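PDB 6K4T: metallo-beta-lactamase from Serratia marcescens, which hydrolyses the amide bond of the beta-lactam ring in antibiotics, probably by means of a zinc-activated water, and so inactivates the drugs. Local coordinates for residues S70-E75 with P148-G153; S175-S180 with R250-T255; L39-T44 with E75-G80. All blocks are in the same frame, centred on the assembly; numbering follows the deposited sequence. Where two conformers were deposited one is given.

Contact 1. Residues S70-E75 with P148-G153; sequences STHSHE and PGHTEG. With ZN (zinc ion), chain B; JKE (2-sulfanylbenzoic acid), chain D.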
loop_
_atom_site.group_PDB
_atom_site.type_symbol
_atom_site.label_atom_id
_atom_site.label_comp_id
_atom_site.label_asym_id
_atom_site.label_seq_id
_atom_site.Cartn_x
_atom_site.Cartn_y
_atom_site.Cartn_z
ATOM N N SER A 70 -1.125 -1.134 6.821
ATOM C CA SER A 70 0.140 -1.428 6.169
ATOM C C SER A 70 -0.096 -2.375 4.991
ATOM O O SER A 70 -0.729 -3.433 5.152
ATOM C CB SER A 70 1.095 -2.044 7.158
ATOM O OG SER A 70 2.273 -2.519 6.506
ATOM N N THR A 71 0.427 -2.007 3.827
ATOM C CA THR A 71 0.502 -2.944 2.694
ATOM C C THR A 71 1.547 -4.034 2.977
ATOM O O THR A 71 1.188 -5.190 3.132
ATOM C CB THR A 71 0.819 -2.230 1.373
ATOM O OG1 THR A 71 2.003 -1.441 1.546
ATOM C CG2 THR A 71 -0.345 -1.394 0.877
ATOM N N HIS A 72 2.828 -3.651 3.039
ATOM C CA HIS A 72 3.825 -4.590 3.450
ATOM C C HIS A 72 4.987 -3.910 4.157
ATOM O O HIS A 72 5.183 -2.699 4.071
ATOM C CB HIS A 72 4.309 -5.433 2.268
ATOM C CG HIS A 72 5.200 -4.739 1.284
ATOM N ND1 HIS A 72 4.723 -4.098 0.162
ATOM C CD2 HIS A 72 6.556 -4.621 1.242
ATOM C CE1 HIS A 72 5.744 -3.589 -0.522
ATOM N NE2 HIS A 72 6.889 -3.909 0.118
ATOM N N SER A 73 5.771 -4.761 4.825
ATOM C CA SER A 73 6.740 -4.361 5.828
ATOM C C SER A 73 8.152 -4.243 5.247
ATOM O O SER A 73 9.054 -4.941 5.687
ATOM C CB SER A 73 6.679 -5.346 6.962
ATOM O OG SER A 73 6.712 -6.677 6.476
ATOM N N HIS A 74 8.318 -3.350 4.257
ATOM C CA HIS A 74 9.666 -2.881 3.852
ATOM C C HIS A 74 9.814 -1.391 4.169
ATOM O O HIS A 74 8.819 -0.658 4.295
ATOM C CB HIS A 74 9.925 -3.145 2.361
ATOM C CG HIS A 74 9.996 -4.594 2.041
ATOM N ND1 HIS A 74 9.695 -5.114 0.804
ATOM C CD2 HIS A 74 10.315 -5.637 2.831
ATOM C CE1 HIS A 74 9.865 -6.422 0.847
ATOM N NE2 HIS A 74 10.221 -6.774 2.072
ATOM N N GLU A 75 11.066 -0.942 4.281
ATOM C CA GLU A 75 11.366 0.401 4.761
ATOM C C GLU A 75 10.659 1.485 3.928
ATOM O O GLU A 75 10.383 2.552 4.474
ATOM C CB GLU A 75 12.878 0.629 4.793
ATOM C CG GLU A 75 13.546 0.666 3.428
ATOM C CD GLU A 75 15.037 0.960 3.358
ATOM O OE1 GLU A 75 15.493 1.809 4.122
ATOM O OE2 GLU A 75 15.725 0.366 2.499
ATOM N N PRO A 148 -0.174 -12.062 -0.547
ATOM C CA PRO A 148 1.190 -12.446 -0.203
ATOM C C PRO A 148 2.043 -12.691 -1.451
ATOM O O PRO A 148 1.545 -12.777 -2.593
ATOM C CB PRO A 148 0.995 -13.748 0.578
ATOM C CG PRO A 148 -0.241 -14.351 -0.011
ATOM C CD PRO A 148 -1.128 -13.159 -0.302
ATOM N N GLY A 149 3.347 -12.784 -1.220
ATOM C CA GLY A 149 4.281 -13.159 -2.259
ATOM C C GLY A 149 5.530 -12.316 -2.216
ATOM O O GLY A 149 6.640 -12.816 -2.073
ATOM N N HIS A 150 5.336 -11.005 -2.334
ATOM C CA HIS A 150 6.397 -10.022 -2.100
ATOM C C HIS A 150 6.820 -10.066 -0.625
ATOM O O HIS A 150 8.004 -9.972 -0.322
ATOM C CB HIS A 150 5.950 -8.650 -2.609
ATOM C CG HIS A 150 6.972 -7.573 -2.492
ATOM N ND1 HIS A 150 7.974 -7.390 -3.430
ATOM C CD2 HIS A 150 7.143 -6.600 -1.569
ATOM C CE1 HIS A 150 8.701 -6.326 -3.089
ATOM N NE2 HIS A 150 8.205 -5.822 -1.951
ATOM N N THR A 151 5.821 -10.226 0.252
ATOM C CA THR A 151 6.016 -10.551 1.683
ATOM C C THR A 151 4.902 -11.515 2.071
ATOM O O THR A 151 3.861 -11.548 1.397
ATOM C CB THR A 151 5.969 -9.314 2.592
ATOM O OG1 THR A 151 4.641 -8.780 2.570
ATOM C CG2 THR A 151 6.998 -8.257 2.236
ATOM N N GLU A 152 5.074 -12.245 3.185
ATOM C CA GLU A 152 4.067 -13.222 3.535
ATOM C C GLU A 152 2.789 -12.508 3.997
ATOM O O GLU A 152 1.670 -13.003 3.791
ATOM C CB GLU A 152 4.554 -14.169 4.626
ATOM C CG GLU A 152 5.532 -15.224 4.158
ATOM C CD GLU A 152 5.879 -16.263 5.209
ATOM O OE1 GLU A 152 5.377 -16.137 6.324
ATOM O OE2 GLU A 152 6.630 -17.210 4.896
ATOM N N GLY A 153 2.919 -11.333 4.638
ATOM C CA GLY A 153 1.764 -10.653 5.240
ATOM C C GLY A 153 1.210 -9.496 4.419
ATOM O O GLY A 153 0.463 -8.671 4.940
HETATM ZN ZN ZN B . 8.694 -4.194 -0.804
HETATM S SD JKE D . 9.899 -2.583 -1.793
HETATM C CG JKE D . 8.051 -3.179 -4.451
HETATM C CZ JKE D . 9.519 -3.339 -4.476
HETATM C CD1 JKE D . 11.802 -3.336 -3.517
HETATM O OD1 JKE D . 7.422 -3.600 -5.423
HETATM C CD2 JKE D . 11.453 -3.912 -5.826
HETATM O OD2 JKE D . 7.425 -2.623 -3.451
HETATM C CE1 JKE D . 10.428 -3.131 -3.348
HETATM C CE2 JKE D . 10.090 -3.716 -5.698
HETATM C CG1 JKE D . 12.314 -3.732 -4.752
HETATM O O HOH W 1 0.045 -5.998 5.813
#

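Contact 2. Residues S175-S180 with R250-T255; sequences SLTAVS and RKRLET. With JKE (2-sulfanylbenzoic acid), chain D; SO4 (sulfate ion), chain E.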
loop_
_atom_site.group_PDB
_atom_site.type_symbol
_atom_site.label_atom_id
_atom_site.label_comp_id
_atom_site.label_asym_id
_atom_site.label_seq_id
_atom_site.Cartn_x
_atom_site.Cartn_y
_atom_site.Cartn_z
ATOM N N SER A 175 2.357 -4.234 -3.466
ATOM C CA SER A 175 3.328 -4.707 -4.440
ATOM C C SER A 175 3.172 -6.216 -4.670
ATOM O O SER A 175 3.041 -6.985 -3.729
ATOM C CB SER A 175 4.704 -4.356 -3.974
ATOM O OG SER A 175 4.805 -2.955 -3.778
ATOM N N LEU A 176 3.229 -6.630 -5.936
ATOM C CA LEU A 176 3.122 -8.012 -6.343
ATOM C C LEU A 176 4.417 -8.483 -7.024
ATOM O O LEU A 176 4.388 -9.343 -7.907
ATOM C CB LEU A 176 1.952 -8.128 -7.322
ATOM C CG LEU A 176 0.591 -7.656 -6.811
ATOM C CD1 LEU A 176 -0.498 -7.871 -7.851
ATOM C CD2 LEU A 176 0.234 -8.359 -5.514
ATOM N N THR A 177 5.547 -7.862 -6.687
ATOM C CA THR A 177 6.774 -7.994 -7.437
ATOM C C THR A 177 7.692 -9.083 -6.868
ATOM O O THR A 177 8.017 -9.147 -5.688
ATOM C CB THR A 177 7.519 -6.660 -7.424
ATOM O OG1 THR A 177 7.711 -6.285 -6.058
ATOM C CG2 THR A 177 6.769 -5.577 -8.169
ATOM N N ALA A 178 8.168 -9.932 -7.778
ATOM C CA ALA A 178 9.228 -10.908 -7.533
ATOM C C ALA A 178 10.581 -10.210 -7.645
ATOM O O ALA A 178 11.032 -9.839 -8.761
ATOM C CB ALA A 178 9.106 -12.054 -8.515
ATOM N N VAL A 179 11.199 -9.985 -6.483
ATOM C CA VAL A 179 12.517 -9.356 -6.369
ATOM C C VAL A 179 13.230 -10.067 -5.224
ATOM O O VAL A 179 12.604 -10.474 -4.283
ATOM C CB VAL A 179 12.391 -7.831 -6.138
ATOM C CG1 VAL A 179 11.459 -7.493 -4.996
ATOM C CG2 VAL A 179 13.729 -7.138 -5.916
ATOM N N SER A 180 14.552 -10.162 -5.281
ATOM C CA SER A 180 15.246 -10.968 -4.261
ATOM C C SER A 180 16.704 -10.533 -4.099
ATOM O O SER A 180 17.268 -9.836 -4.956
ATOM C CB SER A 180 15.203 -12.445 -4.589
ATOM O OG SER A 180 16.121 -12.762 -5.636
ATOM N N ARG A 250 2.630 -10.928 -12.906
ATOM C CA ARG A 250 2.761 -12.210 -13.514
ATOM C C ARG A 250 3.940 -12.204 -14.493
ATOM O O ARG A 250 4.730 -13.150 -14.519
ATOM C CB ARG A 250 1.446 -12.610 -14.175
ATOM C CG ARG A 250 1.453 -14.026 -14.719
ATOM C CD ARG A 250 0.095 -14.412 -15.262
ATOM N NE ARG A 250 -0.888 -14.683 -14.227
ATOM C CZ ARG A 250 -1.993 -13.981 -13.989
ATOM N NH1 ARG A 250 -2.300 -12.942 -14.742
ATOM N NH2 ARG A 250 -2.787 -14.338 -12.993
ATOM N N LYS A 251 4.038 -11.157 -15.320
ATOM C CA LYS A 251 5.110 -11.069 -16.298
ATOM C C LYS A 251 6.472 -11.040 -15.578
ATOM O O LYS A 251 7.448 -11.663 -15.978
ATOM C CB LYS A 251 4.923 -9.867 -17.227
ATOM C CG LYS A 251 6.149 -9.579 -18.083
ATOM C CD LYS A 251 5.922 -8.528 -19.151
ATOM C CE LYS A 251 4.789 -8.862 -20.097
ATOM N NZ LYS A 251 4.944 -10.169 -20.763
ATOM N N ARG A 252 6.575 -10.283 -14.492
ATOM C CA ARG A 252 7.829 -10.203 -13.764
ATOM C C ARG A 252 8.220 -11.577 -13.193
ATOM O O ARG A 252 9.385 -11.987 -13.266
ATOM C CB ARG A 252 7.709 -9.170 -12.640
ATOM C CG ARG A 252 9.008 -8.907 -11.881
ATOM C CD ARG A 252 8.869 -7.670 -11.021
ATOM N NE ARG A 252 10.095 -7.434 -10.262
ATOM C CZ ARG A 252 10.555 -6.241 -9.890
ATOM N NH1 ARG A 252 9.812 -5.166 -10.068
ATOM N NH2 ARG A 252 11.710 -6.137 -9.252
ATOM N N LEU A 253 7.254 -12.317 -12.653
ATOM C CA LEU A 253 7.568 -13.621 -12.095
ATOM C C LEU A 253 7.934 -14.609 -13.202
ATOM O O LEU A 253 8.887 -15.384 -13.059
ATOM C CB LEU A 253 6.381 -14.152 -11.297
ATOM C CG LEU A 253 6.557 -15.576 -10.753
ATOM C CD1 LEU A 253 7.765 -15.684 -9.835
ATOM C CD2 LEU A 253 5.297 -16.004 -10.017
ATOM N N GLU A 254 7.180 -14.596 -14.297
ATOM C CA GLU A 254 7.469 -15.536 -15.379
ATOM C C GLU A 254 8.844 -15.254 -15.994
ATOM O O GLU A 254 9.609 -16.183 -16.315
ATOM C CB GLU A 254 6.400 -15.478 -16.461
ATOM C CG GLU A 254 5.112 -16.224 -16.085
ATOM C CD GLU A 254 5.283 -17.635 -15.514
ATOM O OE1 GLU A 254 6.074 -18.415 -16.077
ATOM O OE2 GLU A 254 4.617 -17.974 -14.505
ATOM N N THR A 255 9.170 -13.972 -16.175
ATOM C CA THR A 255 10.493 -13.602 -16.666
ATOM C C THR A 255 11.562 -14.145 -15.710
ATOM O O THR A 255 12.588 -14.682 -16.114
ATOM C CB THR A 255 10.623 -12.092 -16.897
ATOM O OG1 THR A 255 9.714 -11.679 -17.929
ATOM C CG2 THR A 255 12.025 -11.705 -17.322
HETATM S SD JKE D . 9.899 -2.583 -1.793
HETATM C CG JKE D . 8.051 -3.179 -4.451
HETATM C CZ JKE D . 9.519 -3.339 -4.476
HETATM C CD1 JKE D . 11.802 -3.336 -3.517
HETATM O OD1 JKE D . 7.422 -3.600 -5.423
HETATM C CD2 JKE D . 11.453 -3.912 -5.826
HETATM O OD2 JKE D . 7.425 -2.623 -3.451
HETATM C CE1 JKE D . 10.428 -3.131 -3.348
HETATM C CE2 JKE D . 10.090 -3.716 -5.698
HETATM C CG1 JKE D . 12.314 -3.732 -4.752
HETATM S S SO4 E . 7.624 -4.256 -12.808
HETATM O O1 SO4 E . 7.722 -5.488 -13.590
HETATM O O2 SO4 E . 7.290 -4.586 -11.416
HETATM O O3 SO4 E . 8.924 -3.585 -12.859
HETATM O O4 SO4 E . 6.573 -3.383 -13.366
#

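Contact 3. Residues L39-T44 with E75-G80; sequences LVDGTT and EDHAGG. With ZN (zinc ion), chain C; JKE (2-sulfanylbenzoic acid), chain D.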
loop_
_atom_site.group_PDB
_atom_site.type_symbol
_atom_site.label_atom_id
_atom_site.label_comp_id
_atom_site.label_asym_id
_atom_site.label_seq_id
_atom_site.Cartn_x
_atom_site.Cartn_y
_atom_site.Cartn_z
ATOM N N LEU A 39 -5.278 6.073 7.668
ATOM C CA LEU A 39 -4.086 6.295 6.844
ATOM C C LEU A 39 -3.600 4.949 6.305
ATOM O O LEU A 39 -3.483 3.989 7.083
ATOM C CB LEU A 39 -3.005 6.956 7.706
ATOM C CG LEU A 39 -1.655 7.136 7.016
ATOM C CD1 LEU A 39 -1.755 8.093 5.833
ATOM C CD2 LEU A 39 -0.627 7.630 8.020
ATOM N N VAL A 40 -3.343 4.877 5.000
ATOM C CA VAL A 40 -2.745 3.730 4.403
ATOM C C VAL A 40 -1.292 4.047 4.089
ATOM O O VAL A 40 -1.018 4.912 3.279
ATOM C CB VAL A 40 -3.502 3.269 3.142
ATOM C CG1 VAL A 40 -2.935 1.958 2.631
ATOM C CG2 VAL A 40 -4.986 3.163 3.412
ATOM N N ASP A 41 -0.409 3.317 4.782
ATOM C CA ASP A 41 1.056 3.306 4.676
ATOM C C ASP A 41 1.660 4.574 5.303
ATOM O O ASP A 41 0.974 5.551 5.576
ATOM C CB ASP A 41 1.553 3.027 3.260
ATOM C CG ASP A 41 1.599 1.531 2.958
ATOM O OD1 ASP A 41 1.526 0.717 3.931
ATOM O OD2 ASP A 41 1.706 1.177 1.770
ATOM N N GLY A 42 2.980 4.533 5.540
ATOM C CA GLY A 42 3.712 5.625 6.190
ATOM C C GLY A 42 4.847 6.197 5.364
ATOM O O GLY A 42 5.446 7.192 5.780
ATOM N N THR A 43 5.134 5.583 4.201
ATOM C CA THR A 43 6.349 5.881 3.403
ATOM C C THR A 43 7.589 5.573 4.252
ATOM O O THR A 43 7.582 4.621 5.014
ATOM C CB THR A 43 6.339 7.291 2.783
ATOM O OG1 THR A 43 6.752 8.332 3.686
ATOM C CG2 THR A 43 4.993 7.627 2.177
ATOM N N THR A 44 8.682 6.304 4.015
ATOM C CA THR A 44 9.952 6.070 4.690
ATOM C C THR A 44 9.943 6.785 6.051
ATOM O O THR A 44 9.071 7.595 6.372
ATOM C CB THR A 44 11.124 6.600 3.857
ATOM O OG1 THR A 44 10.899 8.009 3.746
ATOM C CG2 THR A 44 11.250 5.972 2.491
ATOM N N GLU A 75 11.066 -0.942 4.281
ATOM C CA GLU A 75 11.366 0.401 4.761
ATOM C C GLU A 75 10.659 1.485 3.928
ATOM O O GLU A 75 10.383 2.552 4.474
ATOM C CB GLU A 75 12.878 0.629 4.793
ATOM C CG GLU A 75 13.546 0.666 3.428
ATOM C CD GLU A 75 15.037 0.960 3.358
ATOM O OE1 GLU A 75 15.493 1.809 4.122
ATOM O OE2 GLU A 75 15.725 0.366 2.499
ATOM N N ASP A 76 10.436 1.257 2.632
ATOM C CA ASP A 76 9.944 2.326 1.769
ATOM C C ASP A 76 8.453 2.607 2.017
ATOM O O ASP A 76 8.023 3.723 1.810
ATOM C CB ASP A 76 10.299 2.052 0.307
ATOM C CG ASP A 76 9.825 0.723 -0.255
ATOM O OD1 ASP A 76 9.738 -0.254 0.525
ATOM O OD2 ASP A 76 9.522 0.689 -1.480
ATOM N N HIS A 77 7.677 1.592 2.430
ATOM C CA HIS A 77 6.228 1.734 2.691
ATOM C C HIS A 77 5.946 1.908 4.188
ATOM O O HIS A 77 4.966 2.569 4.569
ATOM C CB HIS A 77 5.452 0.540 2.124
ATOM C CG HIS A 77 5.841 0.258 0.713
ATOM N ND1 HIS A 77 5.329 0.994 -0.358
ATOM C CD2 HIS A 77 6.736 -0.615 0.192
ATOM C CE1 HIS A 77 5.901 0.561 -1.471
ATOM N NE2 HIS A 77 6.802 -0.406 -1.169
ATOM N N ALA A 78 6.734 1.230 5.019
ATOM C CA ALA A 78 6.450 1.034 6.427
ATOM C C ALA A 78 7.429 1.835 7.306
ATOM O O ALA A 78 7.204 1.956 8.501
ATOM C CB ALA A 78 6.501 -0.423 6.803
ATOM N N GLY A 79 8.506 2.380 6.730
ATOM C CA GLY A 79 9.532 3.054 7.520
ATOM C C GLY A 79 8.995 4.218 8.355
ATOM O O GLY A 79 9.536 4.516 9.430
ATOM N N GLY A 80 7.965 4.901 7.830
ATOM C CA GLY A 80 7.342 6.028 8.488
ATOM C C GLY A 80 6.214 5.638 9.443
ATOM O O GLY A 80 5.652 6.525 10.107
HETATM ZN ZN ZN C . 8.404 -0.849 -2.276
HETATM S SD JKE D . 9.899 -2.583 -1.793
HETATM C CG JKE D . 8.051 -3.179 -4.451
HETATM C CZ JKE D . 9.519 -3.339 -4.476
HETATM C CD1 JKE D . 11.802 -3.336 -3.517
HETATM O OD1 JKE D . 7.422 -3.600 -5.423
HETATM C CD2 JKE D . 11.453 -3.912 -5.826
HETATM O OD2 JKE D . 7.425 -2.623 -3.451
HETATM C CE1 JKE D . 10.428 -3.131 -3.348
HETATM C CE2 JKE D . 10.090 -3.716 -5.698
HETATM C CG1 JKE D . 12.314 -3.732 -4.752
HETATM O O HOH W 2 3.095 2.645 -0.004
#

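Contact 1. Residues S70-E75 with P148-G153
His72 and Thr151 bring their CA atoms to 6.6 Å where two loops meet, their touching parts running 115° apart. The first loop carries the opening of the HxHxDH signature of the metallo-beta-lactamase superfamily, and His150 of the second completes the three-histidine site of one zinc. His72 NE2 reaches this ion at 2.0 Å and His74 ND1 at 2.1 Å; His150 NE2 and the thiol sulfur SD of 2-sulfanylbenzoic acid fill the other two places. Imidazole suits all three positions because one nitrogen can face the metal while the other is held from behind: His72 ND1 by Asp174, His74 NE2 by Asp111, His150 ND1 by the carbonyl of Thr177. These second-shell bonds fix the rotation of each ring. His150 presents its edge to the face of His72, an offset edge-to-face pair with planes at 75° and CD2 of His150 over that face. CG of His150 stands opposite its own backbone N (chi1 -177°), which carries the ring across to the ion. Thr151 puts CG2 3.6 Å from His74 NE2, while its OG1 bonds to Asn98. Farther along, one water bridges the loops, 2.8 Å from both Ser70 O and Gly153 O.

Contact 2. Residues S175-S180 with R250-T255
Arg252 reaches from helix 241-260 to the loop 175-180 and gives its NE proton to Ala178 O at 3.0 Å, the one hydrogen bond between the two segments. The bond is moderately straight (152° at the hydrogen), and NE sits above the carbonyl plane instead of on a lone pair. Thr177 CB lies over one face of the guanidinium group, offset toward its rim, and Val179 CB comes within 3.6 Å of Arg252 NH2. At the edge and in plane, Arg252 NH1 donates to O2 of a sulfate at 2.9 Å; the ion is probably from the crystallisation liquor. The same loop holds 2-sulfanylbenzoic acid. Thr177 OG1 donates to its carboxylate oxygen OD1 at 2.8 Å, and in one of two conformers Ser175 OG donates to OD2 at 2.7 Å. These hydroxyls are neutral donors on short side chains, one for each carboxylate oxygen. Val179 lays CG1 3.7 Å from CD2 of the ligand's aromatic ring, an apolar partner for an apolar surface.

Farther out, the arginine arm starts with CG trans to the backbone N (chi1 -175°) and runs extended to NE, carrying the guanidinium from the helix to Ala178 O and Thr177. Ala178 CB meets Leu253 CD1 at 4.1 Å, and alanine's single methyl fits where Leu253 and Leu196 of helix 190-205 both approach it. Phe200 of that helix packs on Leu253, and the salt bridges of Arg250 with Glu204 and of Glu254 with Arg197 tie helix 241-260 to it.

Hydroxyl donors give this loop an anion-binding character, consistent with the carboxylate that beta-lactam substrates carry. The guanidinium binds an anion in this crystal and may add positive potential near the ligand carboxylate, though no bond joins the two.

Contact 3. Residues L39-T44 with E75-G80
Asp41 and His77 lie side by side and point the same way, their carboxylate and ring planes 42° apart. The in-plane edge of the imidazole meets the thiol sulfur SD of 2-sulfanylbenzoic acid and, near ND1, a water; His72 and His215 are the neighbouring rings, the latter with its plane at about 90°. Asp41 OD2 is 3.8 Å from His77 CB, and the water links the pair, 2.7 Å from Asp41 OD2 and accepting a hydrogen bond from His77 ND1. Asp41 OD2 also takes a bond from Thr71 OG1, consistent with a second-shell role for the acid, through the water, in fixing the rotation of the ring.

While ND1 of His77 holds the water, its NE2 binds the second zinc at 2.0 Å. Asp76 OD2 binds the same ion at 2.1 Å, its CG lodged between the backbone N and carbonyl carbon (chi1 56°), which folds the short acid back to the metal. The ligand, through SD and OD2, and His215 complete the site.

Behind the metal ligands the two backbones clasp each other. Gly42 N donates to His77 O at 3.0 Å, and Gly80 N donates to Thr43 O at 2.9 Å. Glycine suits both ends, because the CA atoms of Gly42 and Gly80 lie 4.3 Å apart and the backbones leave no room for side chains here. Thr43 OG1 ties itself to Gly42 O, whereas Thr44 OG1 caps Gly47 N at the approach to helix 47-57 and bonds Ser6.

Asp76 and His77 close the HxHxDH motif at the start of a short helix, and their partnership with a third ligand, His215, gives the Asp-His-His second zinc site characteristic of subclass B3 metallo-beta-lactamases.

How the contacts relate
Along the chain the segments run 39-44, 70-75, 75-80, 148-153, 175-180, 250-255, so contacts 1 and 3 interlock and share Glu75, while contact 2 follows both. The centres of contacts 1 and 3 lie about 11 Å apart, those of contacts 1 and 2 about 14 Å, and those of contacts 2 and 3 about 21 Å. Segments 39-44 and 70-75 lead out of strands of the seven-stranded sheet, and the loops holding 148-153 and 175-180 follow strands of the five-stranded one. The site thus sits where the two halves of the alpha-beta/beta-alpha sandwich meet, one zinc in contact 1 and the other in contact 3, with the sulfur of 2-sulfanylbenzoic acid binding both. Contact 2 adds a wall backed by helix 241-260.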